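Long-range contacts in 2,3-dihydroxybenzoate-AMP ligase (Bacillus subtilis, PDB 1MDB), which belongs to the AMP-binding enzymes of the ANL clan and is modelled here with adenosine monophosphate and 2,3-dihydroxy-benzoic acid bound: residues E334-Y339 / G354-P359; D361-W366 / G379-R384. All coordinates share one frame; numbering follows the deposited sequence.

Interaction 1 (E334-Y339 / G354-P359); sequences EGLVNY and GKPMSP
Tyr339 and Met357 meet at the edge of the large mixed sheet of this AMP-binding enzyme domain, where strand 337-339 pairs antiparallel with the short outermost strand 355-356. Pro356 occupies the non-hydrogen-bonded pair with Asn338. On one side of it Met357 N bonds to Val337 O at 3.2 Å; on the other Lys355 N gives a bond to Tyr339 O, and the return bond from Tyr339 N to Lys355 O is weak. Met357 then folds back over the first strand. Its CG sits between the backbone N and the carbonyl carbon (chi1 77°), and the chain beyond is extended, which carries SD past the tyrosine and CE to Val337. The sulfur lies 3.8 Å from Tyr339 CE1 and 84° off the ring normal, a Met-aromatic contact at the ring edge; the two side chains run alongside each other, pointing the same way. CE closes on Val337 CB at 3.7 Å; Val337 also touches the bound 2,3-dihydroxy-benzoic acid. Beyond this edge, Tyr339 OH hydrogen-bonds Ser214 OG of helix 204-218. On the face opposite Tyr339 and Lys355, the ND2 of Asn338 is held by Phe330 O of strand 325-331. That leaves the amide oxygen against the proline: Asn338 OD1 is 2.9 Å from Pro356 N, with no hydrogen to share, and 3.1 Å from Pro356 CD.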
ATOM      1  N   GLU A 334       7.952   4.511   0.311  1.00 25.05           N
ATOM      2  CA  GLU A 334       9.226   5.213   0.217  1.00 27.16           C
ATOM      3  C   GLU A 334      10.225   4.464  -0.647  1.00 27.93           C
ATOM      4  O   GLU A 334      11.150   5.069  -1.195  1.00 29.49           O
ATOM      5  CB  GLU A 334       9.854   5.425   1.599  1.00 26.12           C
ATOM      6  CG  GLU A 334       9.280   6.568   2.387  1.00 25.60           C
ATOM      7  CD  GLU A 334       8.000   6.194   3.103  1.00 25.91           C
ATOM      8  OE1 GLU A 334       7.650   4.992   3.130  1.00 26.20           O
ATOM      9  OE2 GLU A 334       7.352   7.106   3.647  1.00 25.96           O
ATOM     10  N   GLY A 335      10.056   3.151  -0.758  1.00 28.58           N
ATOM     11  CA  GLY A 335      10.979   2.385  -1.574  1.00 29.44           C
ATOM     12  C   GLY A 335      10.951   0.890  -1.373  1.00 30.44           C
ATOM     13  O   GLY A 335      10.108   0.186  -1.937  1.00 30.56           O
ATOM     14  N   LEU A 336      11.882   0.419  -0.552  1.00 31.00           N
ATOM     15  CA  LEU A 336      12.058  -0.991  -0.247  1.00 30.06           C
ATOM     16  C   LEU A 336      10.831  -1.887  -0.166  1.00 30.86           C
ATOM     17  O   LEU A 336       9.860  -1.579   0.526  1.00 31.69           O
ATOM     18  CB  LEU A 336      12.848  -1.142   1.058  1.00 32.03           C
ATOM     19  CG  LEU A 336      13.182  -2.588   1.440  1.00 32.15           C
ATOM     20  CD1 LEU A 336      14.092  -3.188   0.374  1.00 33.60           C
ATOM     21  CD2 LEU A 336      13.869  -2.635   2.801  1.00 31.68           C
ATOM     22  N   VAL A 337      10.898  -3.016  -0.868  1.00 28.94           N
ATOM     23  CA  VAL A 337       9.829  -4.002  -0.850  1.00 27.77           C
ATOM     24  C   VAL A 337      10.458  -5.380  -0.654  1.00 29.17           C
ATOM     25  O   VAL A 337      11.388  -5.756  -1.375  1.00 26.41           O
ATOM     26  CB  VAL A 337       9.016  -4.004  -2.155  1.00 28.81           C
ATOM     27  CG1 VAL A 337       7.988  -5.135  -2.116  1.00 30.01           C
ATOM     28  CG2 VAL A 337       8.309  -2.666  -2.337  1.00 26.10           C
ATOM     29  N   ASN A 338       9.948  -6.119   0.325  1.00 27.73           N
ATOM     30  CA  ASN A 338      10.443  -7.454   0.649  1.00 30.03           C
ATOM     31  C   ASN A 338       9.372  -8.515   0.418  1.00 31.28           C
ATOM     32  O   ASN A 338       8.198  -8.306   0.750  1.00 30.85           O
ATOM     33  CB  ASN A 338      10.871  -7.513   2.120  1.00 31.32           C
ATOM     34  CG  ASN A 338      11.885  -6.456   2.474  1.00 34.38           C
ATOM     35  OD1 ASN A 338      13.062  -6.565   2.126  1.00 33.12           O
ATOM     36  ND2 ASN A 338      11.432  -5.410   3.165  1.00 32.79           N
ATOM     37  N   TYR A 339       9.776  -9.664  -0.120  1.00 31.22           N
ATOM     38  CA  TYR A 339       8.826 -10.751  -0.367  1.00 30.85           C
ATOM     39  C   TYR A 339       9.380 -12.108   0.048  1.00 31.42           C
ATOM     40  O   TYR A 339      10.581 -12.345  -0.043  1.00 29.82           O
ATOM     41  CB  TYR A 339       8.494 -10.909  -1.862  1.00 29.90           C
ATOM     42  CG  TYR A 339       7.959  -9.719  -2.627  1.00 30.30           C
ATOM     43  CD1 TYR A 339       8.821  -8.764  -3.160  1.00 27.80           C
ATOM     44  CD2 TYR A 339       6.591  -9.602  -2.907  1.00 28.51           C
ATOM     45  CE1 TYR A 339       8.336  -7.727  -3.963  1.00 28.62           C
ATOM     46  CE2 TYR A 339       6.099  -8.568  -3.705  1.00 27.24           C
ATOM     47  CZ  TYR A 339       6.975  -7.640  -4.230  1.00 27.23           C
ATOM     48  OH  TYR A 339       6.499  -6.631  -5.033  1.00 30.25           O
ATOM     49  N   GLY A 354       9.819 -11.863   4.298  1.00 36.22           N
ATOM     50  CA  GLY A 354      10.624 -11.797   3.080  1.00 34.52           C
ATOM     51  C   GLY A 354      12.014 -11.182   3.149  1.00 34.36           C
ATOM     52  O   GLY A 354      12.523 -10.898   4.226  1.00 34.90           O
ATOM     53  N   LYS A 355      12.635 -10.997   1.982  1.00 34.75           N
ATOM     54  CA  LYS A 355      13.965 -10.391   1.877  1.00 34.33           C
ATOM     55  C   LYS A 355      13.933  -9.407   0.710  1.00 33.29           C
ATOM     56  O   LYS A 355      13.147  -9.571  -0.214  1.00 33.46           O
ATOM     57  CB  LYS A 355      15.041 -11.465   1.637  1.00 37.41           C
ATOM     58  CG  LYS A 355      14.899 -12.241   0.333  1.00 40.30           C
ATOM     59  CD  LYS A 355      16.001 -13.295   0.172  1.00 43.85           C
ATOM     60  CE  LYS A 355      15.805 -14.110  -1.113  1.00 44.77           C
ATOM     61  NZ  LYS A 355      16.720 -15.291  -1.233  1.00 43.17           N
ATOM     62  N   PRO A 356      14.782  -8.365   0.737  1.00 33.27           N
ATOM     63  CA  PRO A 356      14.786  -7.387  -0.359  1.00 33.12           C
ATOM     64  C   PRO A 356      14.627  -8.008  -1.742  1.00 35.17           C
ATOM     65  O   PRO A 356      15.230  -9.040  -2.041  1.00 36.06           O
ATOM     66  CB  PRO A 356      16.120  -6.682  -0.179  1.00 32.21           C
ATOM     67  CG  PRO A 356      16.249  -6.646   1.316  1.00 32.80           C
ATOM     68  CD  PRO A 356      15.816  -8.037   1.737  1.00 30.84           C
ATOM     69  N   MET A 357      13.814  -7.377  -2.585  1.00 36.12           N
ATOM     70  CA  MET A 357      13.580  -7.893  -3.930  1.00 38.26           C
ATOM     71  C   MET A 357      14.709  -7.568  -4.905  1.00 39.74           C
ATOM     72  O   MET A 357      14.858  -8.239  -5.926  1.00 41.62           O
ATOM     73  CB  MET A 357      12.253  -7.362  -4.493  1.00 36.65           C
ATOM     74  CG  MET A 357      12.271  -5.920  -4.982  1.00 35.19           C
ATOM     75  SD  MET A 357      10.706  -5.498  -5.838  1.00 36.08           S
ATOM     76  CE  MET A 357      10.580  -3.693  -5.547  1.00 34.03           C
ATOM     77  N   SER A 358      15.503  -6.552  -4.591  1.00 40.28           N
ATOM     78  CA  SER A 358      16.607  -6.149  -5.459  1.00 41.79           C
ATOM     79  C   SER A 358      17.967  -6.526  -4.896  1.00 43.34           C
ATOM     80  O   SER A 358      18.186  -6.460  -3.690  1.00 42.84           O
ATOM     81  CB  SER A 358      16.582  -4.640  -5.685  1.00 42.58           C
ATOM     82  OG  SER A 358      17.756  -4.211  -6.353  1.00 43.33           O
ATOM     83  N   PRO A 359      18.905  -6.924  -5.773  1.00 44.66           N
ATOM     84  CA  PRO A 359      20.255  -7.306  -5.347  1.00 44.42           C
ATOM     85  C   PRO A 359      20.986  -6.072  -4.839  1.00 44.07           C
ATOM     86  O   PRO A 359      21.974  -6.177  -4.113  1.00 43.61           O
ATOM     87  CB  PRO A 359      20.892  -7.832  -6.634  1.00 45.36           C
ATOM     88  CG  PRO A 359      19.720  -8.284  -7.449  1.00 47.25           C
ATOM     89  CD  PRO A 359      18.726  -7.181  -7.212  1.00 45.37           C
TER

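Interaction 2 (D361-W366 / G379-R384)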
ATOM      1  N   ASP A 361      19.424  -3.568  -3.073  1.00 41.43           N
ATOM      2  CA  ASP A 361      18.758  -3.000  -1.901  1.00 40.68           C
ATOM      3  C   ASP A 361      19.712  -3.163  -0.718  1.00 41.37           C
ATOM      4  O   ASP A 361      20.188  -4.260  -0.448  1.00 40.39           O
ATOM      5  CB  ASP A 361      17.454  -3.748  -1.575  1.00 38.37           C
ATOM      6  CG  ASP A 361      16.246  -3.206  -2.335  1.00 36.77           C
ATOM      7  OD1 ASP A 361      16.093  -1.972  -2.410  1.00 36.27           O
ATOM      8  OD2 ASP A 361      15.440  -4.019  -2.842  1.00 33.32           O
ATOM      9  N   GLU A 362      19.999  -2.071  -0.023  1.00 42.37           N
ATOM     10  CA  GLU A 362      20.877  -2.117   1.138  1.00 43.12           C
ATOM     11  C   GLU A 362      20.052  -1.982   2.415  1.00 44.43           C
ATOM     12  O   GLU A 362      19.257  -1.049   2.553  1.00 42.55           O
ATOM     13  CB  GLU A 362      21.891  -0.981   1.080  1.00 44.33           C
ATOM     14  CG  GLU A 362      23.039  -1.213   0.133  1.00 45.56           C
ATOM     15  CD  GLU A 362      23.872   0.033  -0.049  1.00 46.46           C
ATOM     16  OE1 GLU A 362      23.481   0.897  -0.865  1.00 46.39           O
ATOM     17  OE2 GLU A 362      24.910   0.156   0.638  1.00 46.82           O
ATOM     18  N   SER A 363      20.242  -2.911   3.344  1.00 44.54           N
ATOM     19  CA  SER A 363      19.522  -2.879   4.602  1.00 46.06           C
ATOM     20  C   SER A 363      20.467  -2.849   5.798  1.00 47.21           C
ATOM     21  O   SER A 363      21.502  -3.514   5.809  1.00 46.10           O
ATOM     22  CB  SER A 363      18.599  -4.097   4.716  1.00 49.03           C
ATOM     23  OG  SER A 363      17.493  -3.986   3.836  1.00 51.43           O
ATOM     24  N   ARG A 364      20.106  -2.064   6.803  1.00 48.01           N
ATOM     25  CA  ARG A 364      20.902  -1.983   8.014  1.00 48.91           C
ATOM     26  C   ARG A 364      19.995  -1.952   9.232  1.00 48.38           C
ATOM     27  O   ARG A 364      18.931  -1.329   9.212  1.00 45.22           O
ATOM     28  CB  ARG A 364      21.826  -0.763   7.963  1.00 51.86           C
ATOM     29  CG  ARG A 364      22.823  -0.886   6.820  1.00 57.05           C
ATOM     30  CD  ARG A 364      23.995   0.070   6.903  1.00 62.23           C
ATOM     31  NE  ARG A 364      24.911  -0.156   5.787  1.00 65.72           N
ATOM     32  CZ  ARG A 364      26.043   0.511   5.590  1.00 67.41           C
ATOM     33  NH1 ARG A 364      26.411   1.461   6.440  1.00 69.11           N
ATOM     34  NH2 ARG A 364      26.805   0.230   4.542  1.00 68.84           N
ATOM     35  N   VAL A 365      20.404  -2.672  10.273  1.00 46.87           N
ATOM     36  CA  VAL A 365      19.652  -2.743  11.519  1.00 46.29           C
ATOM     37  C   VAL A 365      20.465  -2.061  12.615  1.00 47.35           C
ATOM     38  O   VAL A 365      21.428  -2.633  13.130  1.00 47.25           O
ATOM     39  CB  VAL A 365      19.385  -4.204  11.924  1.00 45.17           C
ATOM     40  CG1 VAL A 365      18.648  -4.254  13.240  1.00 43.61           C
ATOM     41  CG2 VAL A 365      18.578  -4.903  10.845  1.00 44.85           C
ATOM     42  N   TRP A 366      20.078  -0.837  12.959  1.00 46.39           N
ATOM     43  CA  TRP A 366      20.781  -0.072  13.980  1.00 47.87           C
ATOM     44  C   TRP A 366      20.098  -0.072  15.342  1.00 49.46           C
ATOM     45  O   TRP A 366      18.937  -0.447  15.472  1.00 49.46           O
ATOM     46  CB  TRP A 366      20.948   1.379  13.535  1.00 46.96           C
ATOM     47  CG  TRP A 366      21.961   1.588  12.471  1.00 47.34           C
ATOM     48  CD1 TRP A 366      22.829   0.665  11.962  1.00 47.63           C
ATOM     49  CD2 TRP A 366      22.240   2.817  11.800  1.00 47.36           C
ATOM     50  NE1 TRP A 366      23.632   1.247  11.011  1.00 48.68           N
ATOM     51  CE2 TRP A 366      23.291   2.568  10.890  1.00 47.27           C
ATOM     52  CE3 TRP A 366      21.700   4.109  11.875  1.00 47.20           C
ATOM     53  CZ2 TRP A 366      23.818   3.563  10.068  1.00 47.09           C
ATOM     54  CZ3 TRP A 366      22.223   5.098  11.056  1.00 46.20           C
ATOM     55  CH2 TRP A 366      23.271   4.818  10.162  1.00 46.63           C
ATOM     56  N   GLY A 379      16.578  -4.396  15.992  1.00 40.71           N
ATOM     57  CA  GLY A 379      16.874  -2.978  15.990  1.00 38.78           C
ATOM     58  C   GLY A 379      16.091  -2.198  14.952  1.00 38.29           C
ATOM     59  O   GLY A 379      15.132  -2.699  14.362  1.00 38.91           O
ATOM     60  N   HIS A 380      16.511  -0.957  14.740  1.00 35.93           N
ATOM     61  CA  HIS A 380      15.896  -0.060  13.780  1.00 36.51           C
ATOM     62  C   HIS A 380      16.327  -0.399  12.354  1.00 36.80           C
ATOM     63  O   HIS A 380      17.511  -0.589  12.075  1.00 35.92           O
ATOM     64  CB  HIS A 380      16.288   1.383  14.107  1.00 35.49           C
ATOM     65  CG  HIS A 380      15.776   1.858  15.428  1.00 35.80           C
ATOM     66  ND1 HIS A 380      14.493   2.329  15.602  1.00 36.55           N
ATOM     67  CD2 HIS A 380      16.372   1.929  16.642  1.00 37.31           C
ATOM     68  CE1 HIS A 380      14.321   2.675  16.865  1.00 36.85           C
ATOM     69  NE2 HIS A 380      15.445   2.442  17.518  1.00 36.29           N
ATOM     70  N   LEU A 381      15.360  -0.462  11.449  1.00 35.59           N
ATOM     71  CA  LEU A 381      15.656  -0.780  10.064  1.00 35.20           C
ATOM     72  C   LEU A 381      15.861   0.448   9.199  1.00 35.17           C
ATOM     73  O   LEU A 381      14.999   1.327   9.129  1.00 36.61           O
ATOM     74  CB  LEU A 381      14.535  -1.626   9.453  1.00 34.24           C
ATOM     75  CG  LEU A 381      14.650  -1.905   7.945  1.00 36.17           C
ATOM     76  CD1 LEU A 381      15.842  -2.812   7.670  1.00 33.27           C
ATOM     77  CD2 LEU A 381      13.372  -2.562   7.442  1.00 33.41           C
ATOM     78  N   LEU A 382      17.018   0.507   8.552  1.00 33.54           N
ATOM     79  CA  LEU A 382      17.330   1.582   7.630  1.00 34.26           C
ATOM     80  C   LEU A 382      17.525   0.876   6.299  1.00 34.78           C
ATOM     81  O   LEU A 382      17.897  -0.300   6.265  1.00 34.76           O
ATOM     82  CB  LEU A 382      18.593   2.334   8.044  1.00 33.92           C
ATOM     83  CG  LEU A 382      18.425   3.214   9.283  1.00 33.09           C
ATOM     84  CD1 LEU A 382      18.622   2.371  10.535  1.00 34.49           C
ATOM     85  CD2 LEU A 382      19.437   4.339   9.249  1.00 34.01           C
ATOM     86  N   THR A 383      17.258   1.573   5.203  1.00 35.37           N
ATOM     87  CA  THR A 383      17.385   0.950   3.899  1.00 34.77           C
ATOM     88  C   THR A 383      17.781   1.977   2.844  1.00 34.94           C
ATOM     89  O   THR A 383      17.537   3.176   3.005  1.00 33.81           O
ATOM     90  CB  THR A 383      16.061   0.257   3.519  1.00 35.58           C
ATOM     91  OG1 THR A 383      16.299  -0.707   2.487  1.00 36.06           O
ATOM     92  CG2 THR A 383      15.043   1.278   3.038  1.00 34.79           C
ATOM     93  N   ARG A 384      18.387   1.494   1.764  1.00 35.98           N
ATOM     94  CA  ARG A 384      18.878   2.353   0.690  1.00 37.61           C
ATOM     95  C   ARG A 384      18.987   1.546  -0.603  1.00 37.91           C
ATOM     96  O   ARG A 384      19.449   0.401  -0.589  1.00 38.04           O
ATOM     97  CB  ARG A 384      20.240   2.904   1.116  1.00 40.54           C
ATOM     98  CG  ARG A 384      20.972   3.785   0.133  1.00 45.85           C
ATOM     99  CD  ARG A 384      21.947   4.674   0.905  1.00 47.84           C
ATOM    100  NE  ARG A 384      23.209   4.926   0.209  1.00 51.78           N
ATOM    101  CZ  ARG A 384      24.309   4.186   0.342  1.00 51.95           C
ATOM    102  NH1 ARG A 384      24.322   3.126   1.144  1.00 51.05           N
ATOM    103  NH2 ARG A 384      25.408   4.518  -0.318  1.00 52.89           N
TER
HETATM  104  O   HOH W   1      16.152   0.314  -0.227  1.00 37.11           O
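The six-membered ring of Trp366 carries Leu382 on one face: CD2 stands 3.3 Å above the plane, offset toward the rim and 29° off the normal at the centroid, a CH-pi contact. The leucine crosses the indole at about a right angle, and its second methyl, CD1, comes to 3.8 Å from Trp366 CE3. In both residues CG is anti to its own carbonyl carbon, bringing the two groups together on the sheet face they share with Glu362, Arg364, His380 and Arg384. At the edge of the His380 imidazole, near its plane, lies Trp366 O, which also accepts from His380 N; the ring's NE2 bonds to Asp368 OD1. Both carboxylate oxygens of Glu362 lie 3.1 Å from Arg384 NH1, OE2 as the salt bridge and OE1 over the guanidinium face. Carboxylate and guanidinium planes are 49° apart, so the pair is not a coplanar fork, and a bend at chi3 turns the arginine end toward the glutamate.

Six backbone bonds, in reciprocal pairs at Glu362/Arg384, Arg364/Leu382 and Trp366/His380, fix the register. Glu362 O takes a second donor, Thr383 OG1 at 3.0 Å, which approaches from above the carbonyl plane. A water donates to both Thr383 OG1 and Asp361 OD1, linking Thr383 to Asp361, just ahead of strand 362-366. On the face of Ser363, Val365, Leu381 and Thr383, Val365 CG1 packs 3.4 Å from Gly379 N. Farther along that face, beside Thr383, Ser363 OG is buried with no partner in the model. Strand axes 4.2 Å apart at closest approach, with directions 154° apart, define a twisted antiparallel pair, the first two strands of the four-stranded antiparallel sheet in this AMP-binding enzyme.

How the interactions relate
Interactions 1 and 2 follow one another along the chain, with centres 11 Å apart, and they touch where strand 355-356 gives way to strand 362-366. Leu336 lies at the junction: its CD1 is 3.5 Å from Asp361 CG, and its CD2 also packs on Thr383. Pro356 CB meets Asp361 CB at 3.5 Å, and Asp361 OD2 bonds to both Ser358 N and Tyr387 OH, tying the turn between the two sheets. Interaction 1 is nearer the 2,3-dihydroxy-benzoic acid pocket: the Val337 side chain is about 4 Å from the ligand, against about 11 Å for that of Asp361 in interaction 2. The side chains of Asn338 (interaction 1) and Leu381 (interaction 2) are each about 7 Å from adenosine monophosphate.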